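Local coordinates for protein STM4351 (Salmonella enterica, PDB 2Y7I) that binds arginine with high specificity in the periplasm, as a member of the bacterial solute-binding protein 3 family, at residues Gln82-Tyr90 and Leu203-Lys214; Lys64-Met75 and Tyr186-Arg196. One frame throughout, in Å; residues are numbered along the deposited sequence.

Contact 1: Gln82-Tyr90 and Leu203-Lys214; sequences QVSFSQPYY and LQEINAALDKVK
Q87 and N207 join the chain that follows strand 84-85 to helix 200-214, in one lobe of a periplasmic-binding-protein fold. The backbone N of Q87 donates to N207 OD1 at 3.0 Å, on a lone pair of that oxygen. The side chain of Q87 then runs along the helix. Its CG sits between the backbone N and the carbonyl carbon (chi1 61°), and the chain beyond is extended, which carries the amide to the next turns. There Q87 NE2 donates to D211 OD1 at 2.7 Å, meeting it from above the carboxylate plane. On the other branch, Q87 OE1 takes a bond from K214 NZ at 2.7 Å. Both ends of the amide are therefore held, which fixes its rotation. L210 packs against S86 and Y89: its CD1 lies 3.7 Å from S86 CB, and its CD2 touches Y89 CB. L203 CD1 packs against the backbone at F85 and S86, and a water links F85 O to N207 ND2. Further out, K214 NZ donates to the backbone O of D211 of the second subunit, and the reverse bond also forms, at the dimer interface. A bend of K214 at chi3 (67°) turns its NZ to the loop, where it also donates to P88 O at 2.8 Å.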
loop_
_atom_site.group_PDB
_atom_site.type_symbol
_atom_site.label_atom_id
_atom_site.label_comp_id
_atom_site.label_asym_id
_atom_site.label_seq_id
_atom_site.Cartn_x
_atom_site.Cartn_y
_atom_site.Cartn_z
ATOM N N GLN A 82 -9.818 -23.343 -6.802
ATOM C CA GLN A 82 -11.205 -23.297 -6.341
ATOM C C GLN A 82 -11.849 -21.932 -6.511
ATOM O O GLN A 82 -13.054 -21.839 -6.742
ATOM C CB GLN A 82 -11.278 -23.696 -4.865
ATOM C CG GLN A 82 -10.535 -24.975 -4.544
ATOM C CD GLN A 82 -10.576 -25.315 -3.073
ATOM O OE1 GLN A 82 -10.411 -24.444 -2.216
ATOM N NE2 GLN A 82 -10.787 -26.591 -2.770
ATOM N N VAL A 83 -11.048 -20.878 -6.365
ATOM C CA VAL A 83 -11.554 -19.495 -6.388
ATOM C C VAL A 83 -10.620 -18.577 -7.184
ATOM O O VAL A 83 -9.496 -18.955 -7.498
ATOM C CB VAL A 83 -11.687 -18.895 -4.955
ATOM C CG1 VAL A 83 -12.632 -19.714 -4.086
ATOM C CG2 VAL A 83 -10.321 -18.762 -4.286
ATOM N N SER A 84 -11.090 -17.367 -7.467
ATOM C CA SER A 84 -10.247 -16.320 -8.037
ATOM C C SER A 84 -9.813 -15.357 -6.934
ATOM O O SER A 84 -10.646 -14.892 -6.156
ATOM C CB SER A 84 -11.004 -15.558 -9.118
ATOM O OG SER A 84 -11.276 -16.395 -10.222
ATOM N N PHE A 85 -8.517 -15.065 -6.857
ATOM C CA PHE A 85 -8.027 -14.064 -5.912
ATOM C C PHE A 85 -7.722 -12.720 -6.564
ATOM O O PHE A 85 -7.335 -12.650 -7.731
ATOM C CB PHE A 85 -6.761 -14.540 -5.211
ATOM C CG PHE A 85 -6.996 -15.587 -4.149
ATOM C CD1 PHE A 85 -7.474 -15.233 -2.890
ATOM C CD2 PHE A 85 -6.697 -16.921 -4.401
ATOM C CE1 PHE A 85 -7.670 -16.200 -1.892
ATOM C CE2 PHE A 85 -6.886 -17.892 -3.417
ATOM C CZ PHE A 85 -7.373 -17.529 -2.161
ATOM N N SER A 86 -7.898 -11.665 -5.776
ATOM C CA SER A 86 -7.362 -10.355 -6.077
ATOM C C SER A 86 -5.837 -10.391 -6.022
ATOM O O SER A 86 -5.231 -11.396 -5.635
ATOM C CB SER A 86 -7.849 -9.335 -5.048
ATOM O OG SER A 86 -7.330 -9.643 -3.756
ATOM N N GLN A 87 -5.237 -9.279 -6.427
ATOM C CA GLN A 87 -3.845 -8.976 -6.140
ATOM C C GLN A 87 -3.634 -9.143 -4.628
ATOM O O GLN A 87 -4.589 -9.016 -3.846
ATOM C CB GLN A 87 -3.557 -7.523 -6.542
ATOM C CG GLN A 87 -4.408 -6.508 -5.755
ATOM C CD GLN A 87 -4.094 -5.076 -6.097
ATOM O OE1 GLN A 87 -3.164 -4.484 -5.545
ATOM N NE2 GLN A 87 -4.865 -4.508 -7.008
ATOM N N PRO A 88 -2.387 -9.408 -4.201
ATOM C CA PRO A 88 -2.160 -9.449 -2.765
ATOM C C PRO A 88 -2.497 -8.101 -2.136
ATOM O O PRO A 88 -2.219 -7.059 -2.729
ATOM C CB PRO A 88 -0.656 -9.735 -2.650
ATOM C CG PRO A 88 -0.074 -9.319 -3.961
ATOM C CD PRO A 88 -1.145 -9.613 -4.966
ATOM N N TYR A 89 -3.127 -8.112 -0.966
ATOM C CA TYR A 89 -3.339 -6.854 -0.244
ATOM C C TYR A 89 -2.389 -6.729 0.944
ATOM O O TYR A 89 -2.172 -5.630 1.440
ATOM C CB TYR A 89 -4.814 -6.615 0.146
ATOM C CG TYR A 89 -5.362 -7.585 1.174
ATOM C CD1 TYR A 89 -5.260 -7.319 2.545
ATOM C CD2 TYR A 89 -5.990 -8.758 0.778
ATOM C CE1 TYR A 89 -5.759 -8.213 3.492
ATOM C CE2 TYR A 89 -6.484 -9.665 1.724
ATOM C CZ TYR A 89 -6.368 -9.386 3.071
ATOM O OH TYR A 89 -6.866 -10.290 3.999
ATOM N N TYR A 90 -1.804 -7.842 1.374
ATOM C CA TYR A 90 -0.844 -7.855 2.475
ATOM C C TYR A 90 0.003 -9.116 2.337
ATOM O O TYR A 90 -0.430 -10.074 1.699
ATOM C CB TYR A 90 -1.561 -7.836 3.835
ATOM C CG TYR A 90 -0.647 -7.561 5.013
ATOM C CD1 TYR A 90 -0.058 -6.307 5.190
ATOM C CD2 TYR A 90 -0.373 -8.556 5.949
ATOM C CE1 TYR A 90 0.783 -6.053 6.281
ATOM C CE2 TYR A 90 0.455 -8.318 7.034
ATOM C CZ TYR A 90 1.023 -7.068 7.198
ATOM O OH TYR A 90 1.849 -6.846 8.276
ATOM N N LEU A 203 -14.206 -9.022 -9.739
ATOM C CA LEU A 203 -12.790 -9.129 -9.369
ATOM C C LEU A 203 -11.997 -7.899 -9.822
ATOM O O LEU A 203 -11.201 -7.356 -9.051
ATOM C CB LEU A 203 -12.173 -10.399 -9.952
ATOM C CG LEU A 203 -10.685 -10.633 -9.702
ATOM C CD1 LEU A 203 -10.427 -10.901 -8.234
ATOM C CD2 LEU A 203 -10.234 -11.809 -10.549
ATOM N N GLN A 204 -12.215 -7.460 -11.064
ATOM C CA GLN A 204 -11.480 -6.301 -11.589
ATOM C C GLN A 204 -11.881 -4.977 -10.921
ATOM O O GLN A 204 -11.063 -4.064 -10.803
ATOM C CB GLN A 204 -11.554 -6.216 -13.119
ATOM C CG GLN A 204 -10.893 -7.400 -13.875
ATOM C CD GLN A 204 -9.693 -8.042 -13.151
ATOM O OE1 GLN A 204 -8.825 -7.353 -12.597
ATOM N NE2 GLN A 204 -9.646 -9.373 -13.166
ATOM N N GLU A 205 -13.132 -4.884 -10.479
ATOM C CA GLU A 205 -13.575 -3.736 -9.696
ATOM C C GLU A 205 -12.819 -3.703 -8.378
ATOM O O GLU A 205 -12.359 -2.644 -7.948
ATOM C CB GLU A 205 -15.053 -3.839 -9.382
ATOM C CG GLU A 205 -15.970 -3.300 -10.433
ATOM C CD GLU A 205 -17.366 -3.125 -9.872
ATOM O OE1 GLU A 205 -18.101 -4.131 -9.785
ATOM O OE2 GLU A 205 -17.703 -1.993 -9.469
ATOM N N ILE A 206 -12.709 -4.870 -7.749
ATOM C CA ILE A 206 -11.995 -5.027 -6.479
ATOM C C ILE A 206 -10.512 -4.688 -6.647
ATOM O O ILE A 206 -9.933 -3.977 -5.816
ATOM C CB ILE A 206 -12.164 -6.454 -5.904
ATOM C CG1 ILE A 206 -13.562 -6.619 -5.296
ATOM C CG2 ILE A 206 -11.094 -6.761 -4.843
ATOM C CD1 ILE A 206 -13.911 -8.057 -4.974
ATOM N N ASN A 207 -9.897 -5.199 -7.714
ATOM C CA ASN A 207 -8.501 -4.857 -8.013
ATOM C C ASN A 207 -8.272 -3.365 -8.255
ATOM O O ASN A 207 -7.299 -2.796 -7.759
ATOM C CB ASN A 207 -7.974 -5.677 -9.195
ATOM C CG ASN A 207 -7.457 -7.037 -8.764
ATOM O OD1 ASN A 207 -6.929 -7.187 -7.663
ATOM N ND2 ASN A 207 -7.619 -8.038 -9.624
ATOM N N ALA A 208 -9.164 -2.737 -9.018
ATOM C CA ALA A 208 -9.053 -1.311 -9.281
ATOM C C ALA A 208 -9.163 -0.524 -7.967
ATOM O O ALA A 208 -8.458 0.461 -7.777
ATOM C CB ALA A 208 -10.106 -0.854 -10.272
ATOM N N ALA A 209 -10.033 -0.981 -7.068
ATOM C CA ALA A 209 -10.202 -0.350 -5.758
ATOM C C ALA A 209 -8.978 -0.564 -4.857
ATOM O O ALA A 209 -8.508 0.377 -4.205
ATOM C CB ALA A 209 -11.471 -0.861 -5.080
ATOM N N LEU A 210 -8.458 -1.792 -4.836
ATOM C CA LEU A 210 -7.233 -2.105 -4.076
ATOM C C LEU A 210 -6.014 -1.288 -4.540
ATOM O O LEU A 210 -5.208 -0.845 -3.711
ATOM C CB LEU A 210 -6.915 -3.610 -4.121
ATOM C CG LEU A 210 -7.654 -4.528 -3.143
ATOM C CD1 LEU A 210 -7.382 -5.976 -3.458
ATOM C CD2 LEU A 210 -7.268 -4.216 -1.687
ATOM N N ASP A 211 -5.888 -1.077 -5.853
ATOM C CA ASP A 211 -4.824 -0.226 -6.403
ATOM C C ASP A 211 -4.838 1.143 -5.737
ATOM O O ASP A 211 -3.791 1.675 -5.357
ATOM C CB ASP A 211 -4.990 -0.025 -7.915
ATOM C CG ASP A 211 -4.600 -1.239 -8.713
ATOM O OD1 ASP A 211 -4.104 -2.209 -8.117
ATOM O OD2 ASP A 211 -4.779 -1.219 -9.941
ATOM N N LYS A 212 -6.035 1.708 -5.614
ATOM C CA LYS A 212 -6.214 2.984 -4.946
ATOM C C LYS A 212 -6.005 2.904 -3.435
ATOM O O LYS A 212 -5.278 3.726 -2.882
ATOM C CB LYS A 212 -7.581 3.590 -5.286
ATOM C CG LYS A 212 -7.678 4.053 -6.730
ATOM C CD LYS A 212 -9.093 4.502 -7.073
ATOM C CE LYS A 212 -9.164 4.997 -8.502
ATOM N NZ LYS A 212 -10.561 4.948 -9.033
ATOM N N VAL A 213 -6.633 1.929 -2.772
ATOM C CA VAL A 213 -6.502 1.790 -1.311
ATOM C C VAL A 213 -5.044 1.590 -0.905
ATOM O O VAL A 213 -4.566 2.231 0.033
ATOM C CB VAL A 213 -7.395 0.650 -0.733
ATOM C CG1 VAL A 213 -7.072 0.375 0.730
ATOM C CG2 VAL A 213 -8.884 1.006 -0.893
ATOM N N LYS A 214 -4.337 0.723 -1.627
ATOM C CA LYS A 214 -2.931 0.419 -1.303
ATOM C C LYS A 214 -1.980 1.595 -1.527
ATOM O O LYS A 214 -0.880 1.621 -0.954
ATOM C CB LYS A 214 -2.456 -0.839 -2.035
ATOM C CG LYS A 214 -3.117 -2.114 -1.518
ATOM C CD LYS A 214 -2.933 -3.282 -2.478
ATOM C CE LYS A 214 -1.464 -3.716 -2.557
ATOM N NZ LYS A 214 -1.246 -4.669 -3.680
HETATM O O HOH W 1 -6.383 -10.749 -9.500
#

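Contact 2: Lys64-Met75 and Tyr186-Arg196; sequences KKFDAVIAGMDM and YYGKGLGIAVR. With ZN (zinc ion), chain E; ARG (arginine), chain C.
R196 reaches across to the turn at K64 and F66. CB and CG carry the chain toward the turn, and R196 CD lies 3.7 Å from K64 CG. A bend at chi3 (-55°) then sets the guanidinium against the K64 chain. K64 CG lies over one face, toward the rim, 3.4 Å from R196 NE, and a water lies over the opposite face. The two side chains cross at about a right angle. At the tip, R196 NH1 donates to F66 O at 2.9 Å, within the guanidinium plane. The same NH1 also bonds L61 O, so R196 ties down the end of helix 57-62, which K64 closes in a Schellman motif. Next to this turn, D67 OD2 binds a zinc ion at 2.1 Å, with H9 as the second protein ligand.

Beyond the turn the backbones pair. V69 and A194 form an antiparallel hydrogen-bonded pair, with V69 N to A194 O at 2.8 Å. I70 CD1 packs on I193 CG1. A water bridges A71 N, M73 N and G192 O where the pairing breaks. It resumes with G192 N to M73 O and M75 N to G190 O, the latter 2.9 Å. M75 CG lies 3.3 Å from G190 O.

The bound arginine is held at this break. A71 O and G72 O accept from its NE and N. D74 N donates to OXT, and D74 OD1 takes a bond from the ligand N. Two waters hold D74 OD2 to the Y186-K189 loop. These residues form one part of the amino-acid site of a family 3 solute-binding protein; D160, E118 and others complete it.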
loop_
_atom_site.group_PDB
_atom_site.type_symbol
_atom_site.label_atom_id
_atom_site.label_comp_id
_atom_site.label_asym_id
_atom_site.label_seq_id
_atom_site.Cartn_x
_atom_site.Cartn_y
_atom_site.Cartn_z
ATOM N N LYS A 64 -22.346 -19.474 -3.727
ATOM C CA LYS A 64 -22.946 -18.134 -3.913
ATOM C C LYS A 64 -23.580 -17.508 -2.672
ATOM O O LYS A 64 -24.435 -16.627 -2.792
ATOM C CB LYS A 64 -23.964 -18.120 -5.063
ATOM C CG LYS A 64 -23.362 -18.342 -6.422
ATOM C CD LYS A 64 -24.307 -17.903 -7.523
ATOM C CE LYS A 64 -23.699 -18.194 -8.882
ATOM N NZ LYS A 64 -23.311 -19.630 -8.994
ATOM N N LYS A 65 -23.169 -17.958 -1.490
ATOM C CA LYS A 65 -23.697 -17.421 -0.237
ATOM C C LYS A 65 -23.239 -15.973 0.001
ATOM O O LYS A 65 -23.920 -15.200 0.675
ATOM C CB LYS A 65 -23.302 -18.324 0.935
ATOM C CG LYS A 65 -23.889 -17.912 2.267
ATOM C CD LYS A 65 -23.346 -18.760 3.407
ATOM C CE LYS A 65 -24.098 -18.466 4.689
ATOM N NZ LYS A 65 -23.533 -19.259 5.799
ATOM N N PHE A 66 -22.080 -15.619 -0.544
ATOM C CA PHE A 66 -21.613 -14.239 -0.540
ATOM C C PHE A 66 -20.800 -13.923 -1.793
ATOM O O PHE A 66 -20.494 -14.812 -2.582
ATOM C CB PHE A 66 -20.862 -13.861 0.756
ATOM C CG PHE A 66 -20.273 -15.027 1.516
ATOM C CD1 PHE A 66 -19.136 -15.685 1.051
ATOM C CD2 PHE A 66 -20.833 -15.432 2.723
ATOM C CE1 PHE A 66 -18.580 -16.747 1.767
ATOM C CE2 PHE A 66 -20.287 -16.496 3.449
ATOM C CZ PHE A 66 -19.162 -17.152 2.969
ATOM N N ASP A 67 -20.473 -12.649 -1.973
ATOM C CA ASP A 67 -19.781 -12.184 -3.168
ATOM C C ASP A 67 -18.276 -12.373 -3.085
ATOM O O ASP A 67 -17.620 -12.588 -4.098
ATOM C CB ASP A 67 -20.081 -10.705 -3.391
ATOM C CG ASP A 67 -21.548 -10.438 -3.514
ATOM O OD1 ASP A 67 -22.176 -11.029 -4.420
ATOM O OD2 ASP A 67 -22.079 -9.667 -2.684
ATOM N N ALA A 68 -17.736 -12.280 -1.875
ATOM C CA ALA A 68 -16.294 -12.270 -1.685
ATOM C C ALA A 68 -15.930 -12.781 -0.298
ATOM O O ALA A 68 -16.771 -12.826 0.598
ATOM C CB ALA A 68 -15.733 -10.860 -1.907
ATOM N N VAL A 69 -14.679 -13.195 -0.149
ATOM C CA VAL A 69 -14.164 -13.674 1.127
ATOM C C VAL A 69 -12.912 -12.880 1.441
ATOM O O VAL A 69 -12.034 -12.716 0.578
ATOM C CB VAL A 69 -13.850 -15.201 1.078
ATOM C CG1 VAL A 69 -12.914 -15.623 2.197
ATOM C CG2 VAL A 69 -15.141 -16.010 1.151
ATOM N N ILE A 70 -12.846 -12.363 2.666
ATOM C CA ILE A 70 -11.610 -11.803 3.199
ATOM C C ILE A 70 -11.420 -12.370 4.610
ATOM O O ILE A 70 -12.326 -12.269 5.455
ATOM C CB ILE A 70 -11.595 -10.243 3.127
ATOM C CG1 ILE A 70 -10.172 -9.694 3.317
ATOM C CG2 ILE A 70 -12.611 -9.601 4.113
ATOM C CD1 ILE A 70 -10.056 -8.154 3.143
ATOM N N ALA A 71 -10.280 -13.019 4.852
ATOM C CA ALA A 71 -10.086 -13.740 6.122
ATOM C C ALA A 71 -8.642 -14.124 6.427
ATOM O O ALA A 71 -8.366 -15.261 6.822
ATOM C CB ALA A 71 -10.987 -14.996 6.163
ATOM N N GLY A 72 -7.718 -13.181 6.244
ATOM C CA GLY A 72 -6.300 -13.465 6.416
ATOM C C GLY A 72 -5.882 -14.664 5.581
ATOM O O GLY A 72 -5.048 -15.453 6.004
ATOM N N MET A 73 -6.443 -14.770 4.375
ATOM C CA MET A 73 -6.352 -15.993 3.573
ATOM C C MET A 73 -5.223 -15.946 2.540
ATOM O O MET A 73 -5.287 -15.170 1.580
ATOM C CB MET A 73 -7.699 -16.252 2.871
ATOM C CG MET A 73 -7.723 -17.495 1.957
ATOM S SD MET A 73 -9.320 -17.806 1.155
ATOM C CE MET A 73 -10.263 -18.450 2.567
ATOM N N ASP A 74 -4.198 -16.774 2.755
ATOM C CA ASP A 74 -3.074 -16.919 1.826
ATOM C C ASP A 74 -3.585 -17.424 0.486
ATOM O O ASP A 74 -4.415 -18.336 0.434
ATOM C CB ASP A 74 -2.051 -17.940 2.353
ATOM C CG ASP A 74 -1.268 -17.446 3.571
ATOM O OD1 ASP A 74 -1.734 -16.545 4.295
ATOM O OD2 ASP A 74 -0.149 -17.978 3.795
ATOM N N MET A 75 -3.059 -16.851 -0.591
ATOM C CA MET A 75 -3.428 -17.254 -1.953
ATOM C C MET A 75 -2.652 -18.489 -2.384
ATOM O O MET A 75 -1.735 -18.409 -3.201
ATOM C CB MET A 75 -3.172 -16.111 -2.935
ATOM C CG MET A 75 -3.915 -14.820 -2.576
ATOM S SD MET A 75 -3.507 -13.425 -3.662
ATOM C CE MET A 75 -1.763 -13.221 -3.369
ATOM N N TYR A 186 4.463 -23.821 1.265
ATOM C CA TYR A 186 3.313 -23.646 2.153
ATOM C C TYR A 186 3.038 -22.187 2.517
ATOM O O TYR A 186 1.884 -21.790 2.671
ATOM C CB TYR A 186 3.503 -24.488 3.433
ATOM C CG TYR A 186 3.573 -25.967 3.131
ATOM C CD1 TYR A 186 4.778 -26.570 2.779
ATOM C CD2 TYR A 186 2.421 -26.758 3.154
ATOM C CE1 TYR A 186 4.846 -27.923 2.459
ATOM C CE2 TYR A 186 2.483 -28.116 2.849
ATOM C CZ TYR A 186 3.699 -28.688 2.502
ATOM O OH TYR A 186 3.756 -30.025 2.189
ATOM N N TYR A 187 4.097 -21.392 2.627
ATOM C CA TYR A 187 4.011 -20.044 3.197
ATOM C C TYR A 187 4.603 -18.977 2.283
ATOM O O TYR A 187 5.396 -19.285 1.420
ATOM C CB TYR A 187 4.723 -20.016 4.556
ATOM C CG TYR A 187 4.018 -20.857 5.610
ATOM C CD1 TYR A 187 2.764 -20.488 6.087
ATOM C CD2 TYR A 187 4.607 -22.011 6.123
ATOM C CE1 TYR A 187 2.094 -21.245 7.042
ATOM C CE2 TYR A 187 3.951 -22.791 7.078
ATOM C CZ TYR A 187 2.690 -22.392 7.536
ATOM O OH TYR A 187 2.025 -23.129 8.481
ATOM N N GLY A 188 4.207 -17.724 2.481
ATOM C CA GLY A 188 4.763 -16.625 1.699
ATOM C C GLY A 188 3.892 -16.157 0.546
ATOM O O GLY A 188 4.237 -15.186 -0.127
ATOM N N LYS A 189 2.785 -16.856 0.292
ATOM C CA LYS A 189 1.798 -16.374 -0.671
ATOM C C LYS A 189 1.042 -15.240 0.007
ATOM O O LYS A 189 0.699 -15.332 1.192
ATOM C CB LYS A 189 0.843 -17.496 -1.114
ATOM C CG LYS A 189 1.490 -18.595 -1.985
ATOM C CD LYS A 189 1.903 -18.055 -3.357
ATOM C CE LYS A 189 2.572 -19.122 -4.215
ATOM N NZ LYS A 189 2.771 -18.635 -5.607
ATOM N N GLY A 190 0.802 -14.160 -0.722
ATOM C CA GLY A 190 0.182 -12.970 -0.118
ATOM C C GLY A 190 -1.249 -13.227 0.303
ATOM O O GLY A 190 -1.831 -14.245 -0.066
ATOM N N LEU A 191 -1.814 -12.308 1.083
ATOM C CA LEU A 191 -3.225 -12.390 1.432
ATOM C C LEU A 191 -4.040 -11.838 0.280
ATOM O O LEU A 191 -3.655 -10.838 -0.333
ATOM C CB LEU A 191 -3.528 -11.607 2.704
ATOM C CG LEU A 191 -2.733 -11.960 3.961
ATOM C CD1 LEU A 191 -3.269 -11.151 5.125
ATOM C CD2 LEU A 191 -2.797 -13.473 4.248
ATOM N N GLY A 192 -5.164 -12.488 -0.013
ATOM C CA GLY A 192 -6.000 -12.084 -1.147
ATOM C C GLY A 192 -7.460 -12.019 -0.761
ATOM O O GLY A 192 -7.881 -12.624 0.238
ATOM N N ILE A 193 -8.223 -11.265 -1.537
ATOM C CA ILE A 193 -9.678 -11.291 -1.452
ATOM C C ILE A 193 -10.162 -12.291 -2.496
ATOM O O ILE A 193 -9.781 -12.194 -3.655
ATOM C CB ILE A 193 -10.291 -9.892 -1.709
ATOM C CG1 ILE A 193 -9.935 -8.944 -0.555
ATOM C CG2 ILE A 193 -11.815 -10.000 -1.857
ATOM C CD1 ILE A 193 -10.382 -7.491 -0.759
ATOM N N ALA A 194 -10.991 -13.249 -2.080
ATOM C CA ALA A 194 -11.455 -14.310 -2.981
ATOM C C ALA A 194 -12.853 -14.034 -3.515
ATOM O O ALA A 194 -13.725 -13.546 -2.797
ATOM C CB ALA A 194 -11.403 -15.667 -2.289
ATOM N N VAL A 195 -13.037 -14.324 -4.796
ATOM C CA VAL A 195 -14.355 -14.302 -5.427
ATOM C C VAL A 195 -14.498 -15.603 -6.211
ATOM O O VAL A 195 -13.505 -16.303 -6.425
ATOM C CB VAL A 195 -14.561 -13.047 -6.327
ATOM C CG1 VAL A 195 -14.034 -11.787 -5.621
ATOM C CG2 VAL A 195 -13.882 -13.203 -7.689
ATOM N N ARG A 196 -15.723 -15.932 -6.618
ATOM C CA ARG A 196 -15.970 -17.097 -7.465
ATOM C C ARG A 196 -15.234 -17.008 -8.798
ATOM O O ARG A 196 -15.020 -15.914 -9.330
ATOM C CB ARG A 196 -17.463 -17.245 -7.749
ATOM C CG ARG A 196 -18.210 -17.991 -6.687
ATOM C CD ARG A 196 -19.679 -18.187 -7.080
ATOM N NE ARG A 196 -20.373 -16.933 -7.398
ATOM C CZ ARG A 196 -20.649 -15.953 -6.530
ATOM N NH1 ARG A 196 -20.271 -16.029 -5.248
ATOM N NH2 ARG A 196 -21.294 -14.872 -6.958
HETATM ZN ZN ZN E . -24.111 -9.967 -2.537
HETATM N N ARG C . -3.243 -17.481 6.973
HETATM C CA ARG C . -3.719 -18.868 7.269
HETATM C C ARG C . -4.305 -19.492 6.007
HETATM O O ARG C . -4.782 -20.623 6.043
HETATM C CB ARG C . -4.769 -18.868 8.400
HETATM C CG ARG C . -5.965 -17.933 8.147
HETATM C CD ARG C . -7.051 -18.069 9.212
HETATM N NE ARG C . -7.988 -16.947 9.117
HETATM C CZ ARG C . -9.065 -16.781 9.883
HETATM N NH1 ARG C . -9.386 -17.667 10.828
HETATM N NH2 ARG C . -9.826 -15.722 9.700
HETATM O OXT ARG C . -4.332 -18.862 4.933
HETATM O O HOH W 2 -18.020 -14.178 -6.213
HETATM O O HOH W 3 -8.002 -12.703 2.909
HETATM O O HOH W 4 2.420 -17.191 4.480
HETATM O O HOH W 5 1.139 -19.196 1.708
HETATM O O HOH W 6 -24.392 -12.050 -2.062
#

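Overall arrangement
The centres of contact 1 and contact 2 lie about 10 Å apart, and the two share a backbone framework. Segment 186-196 runs between segments 64-75 and 82-90: S84 O meets V195 N at 2.8 Å and Y90 O meets L191 N at 2.7 Å, both probable hydrogen bonds. Strands 84-85 and 194-195 thus pair as neighbours. Helix 200-214 follows strand 194-195 in the chain, and contact 1 brings it back against 82-90. Contact 2 holds the bound arginine directly; the side chain of F85, in contact 1, is about 8 Å from the bound arginine (ARG). Y89 links the two by packing on I70, while its OH bonds D32, which also bonds G72 N beside the ligand.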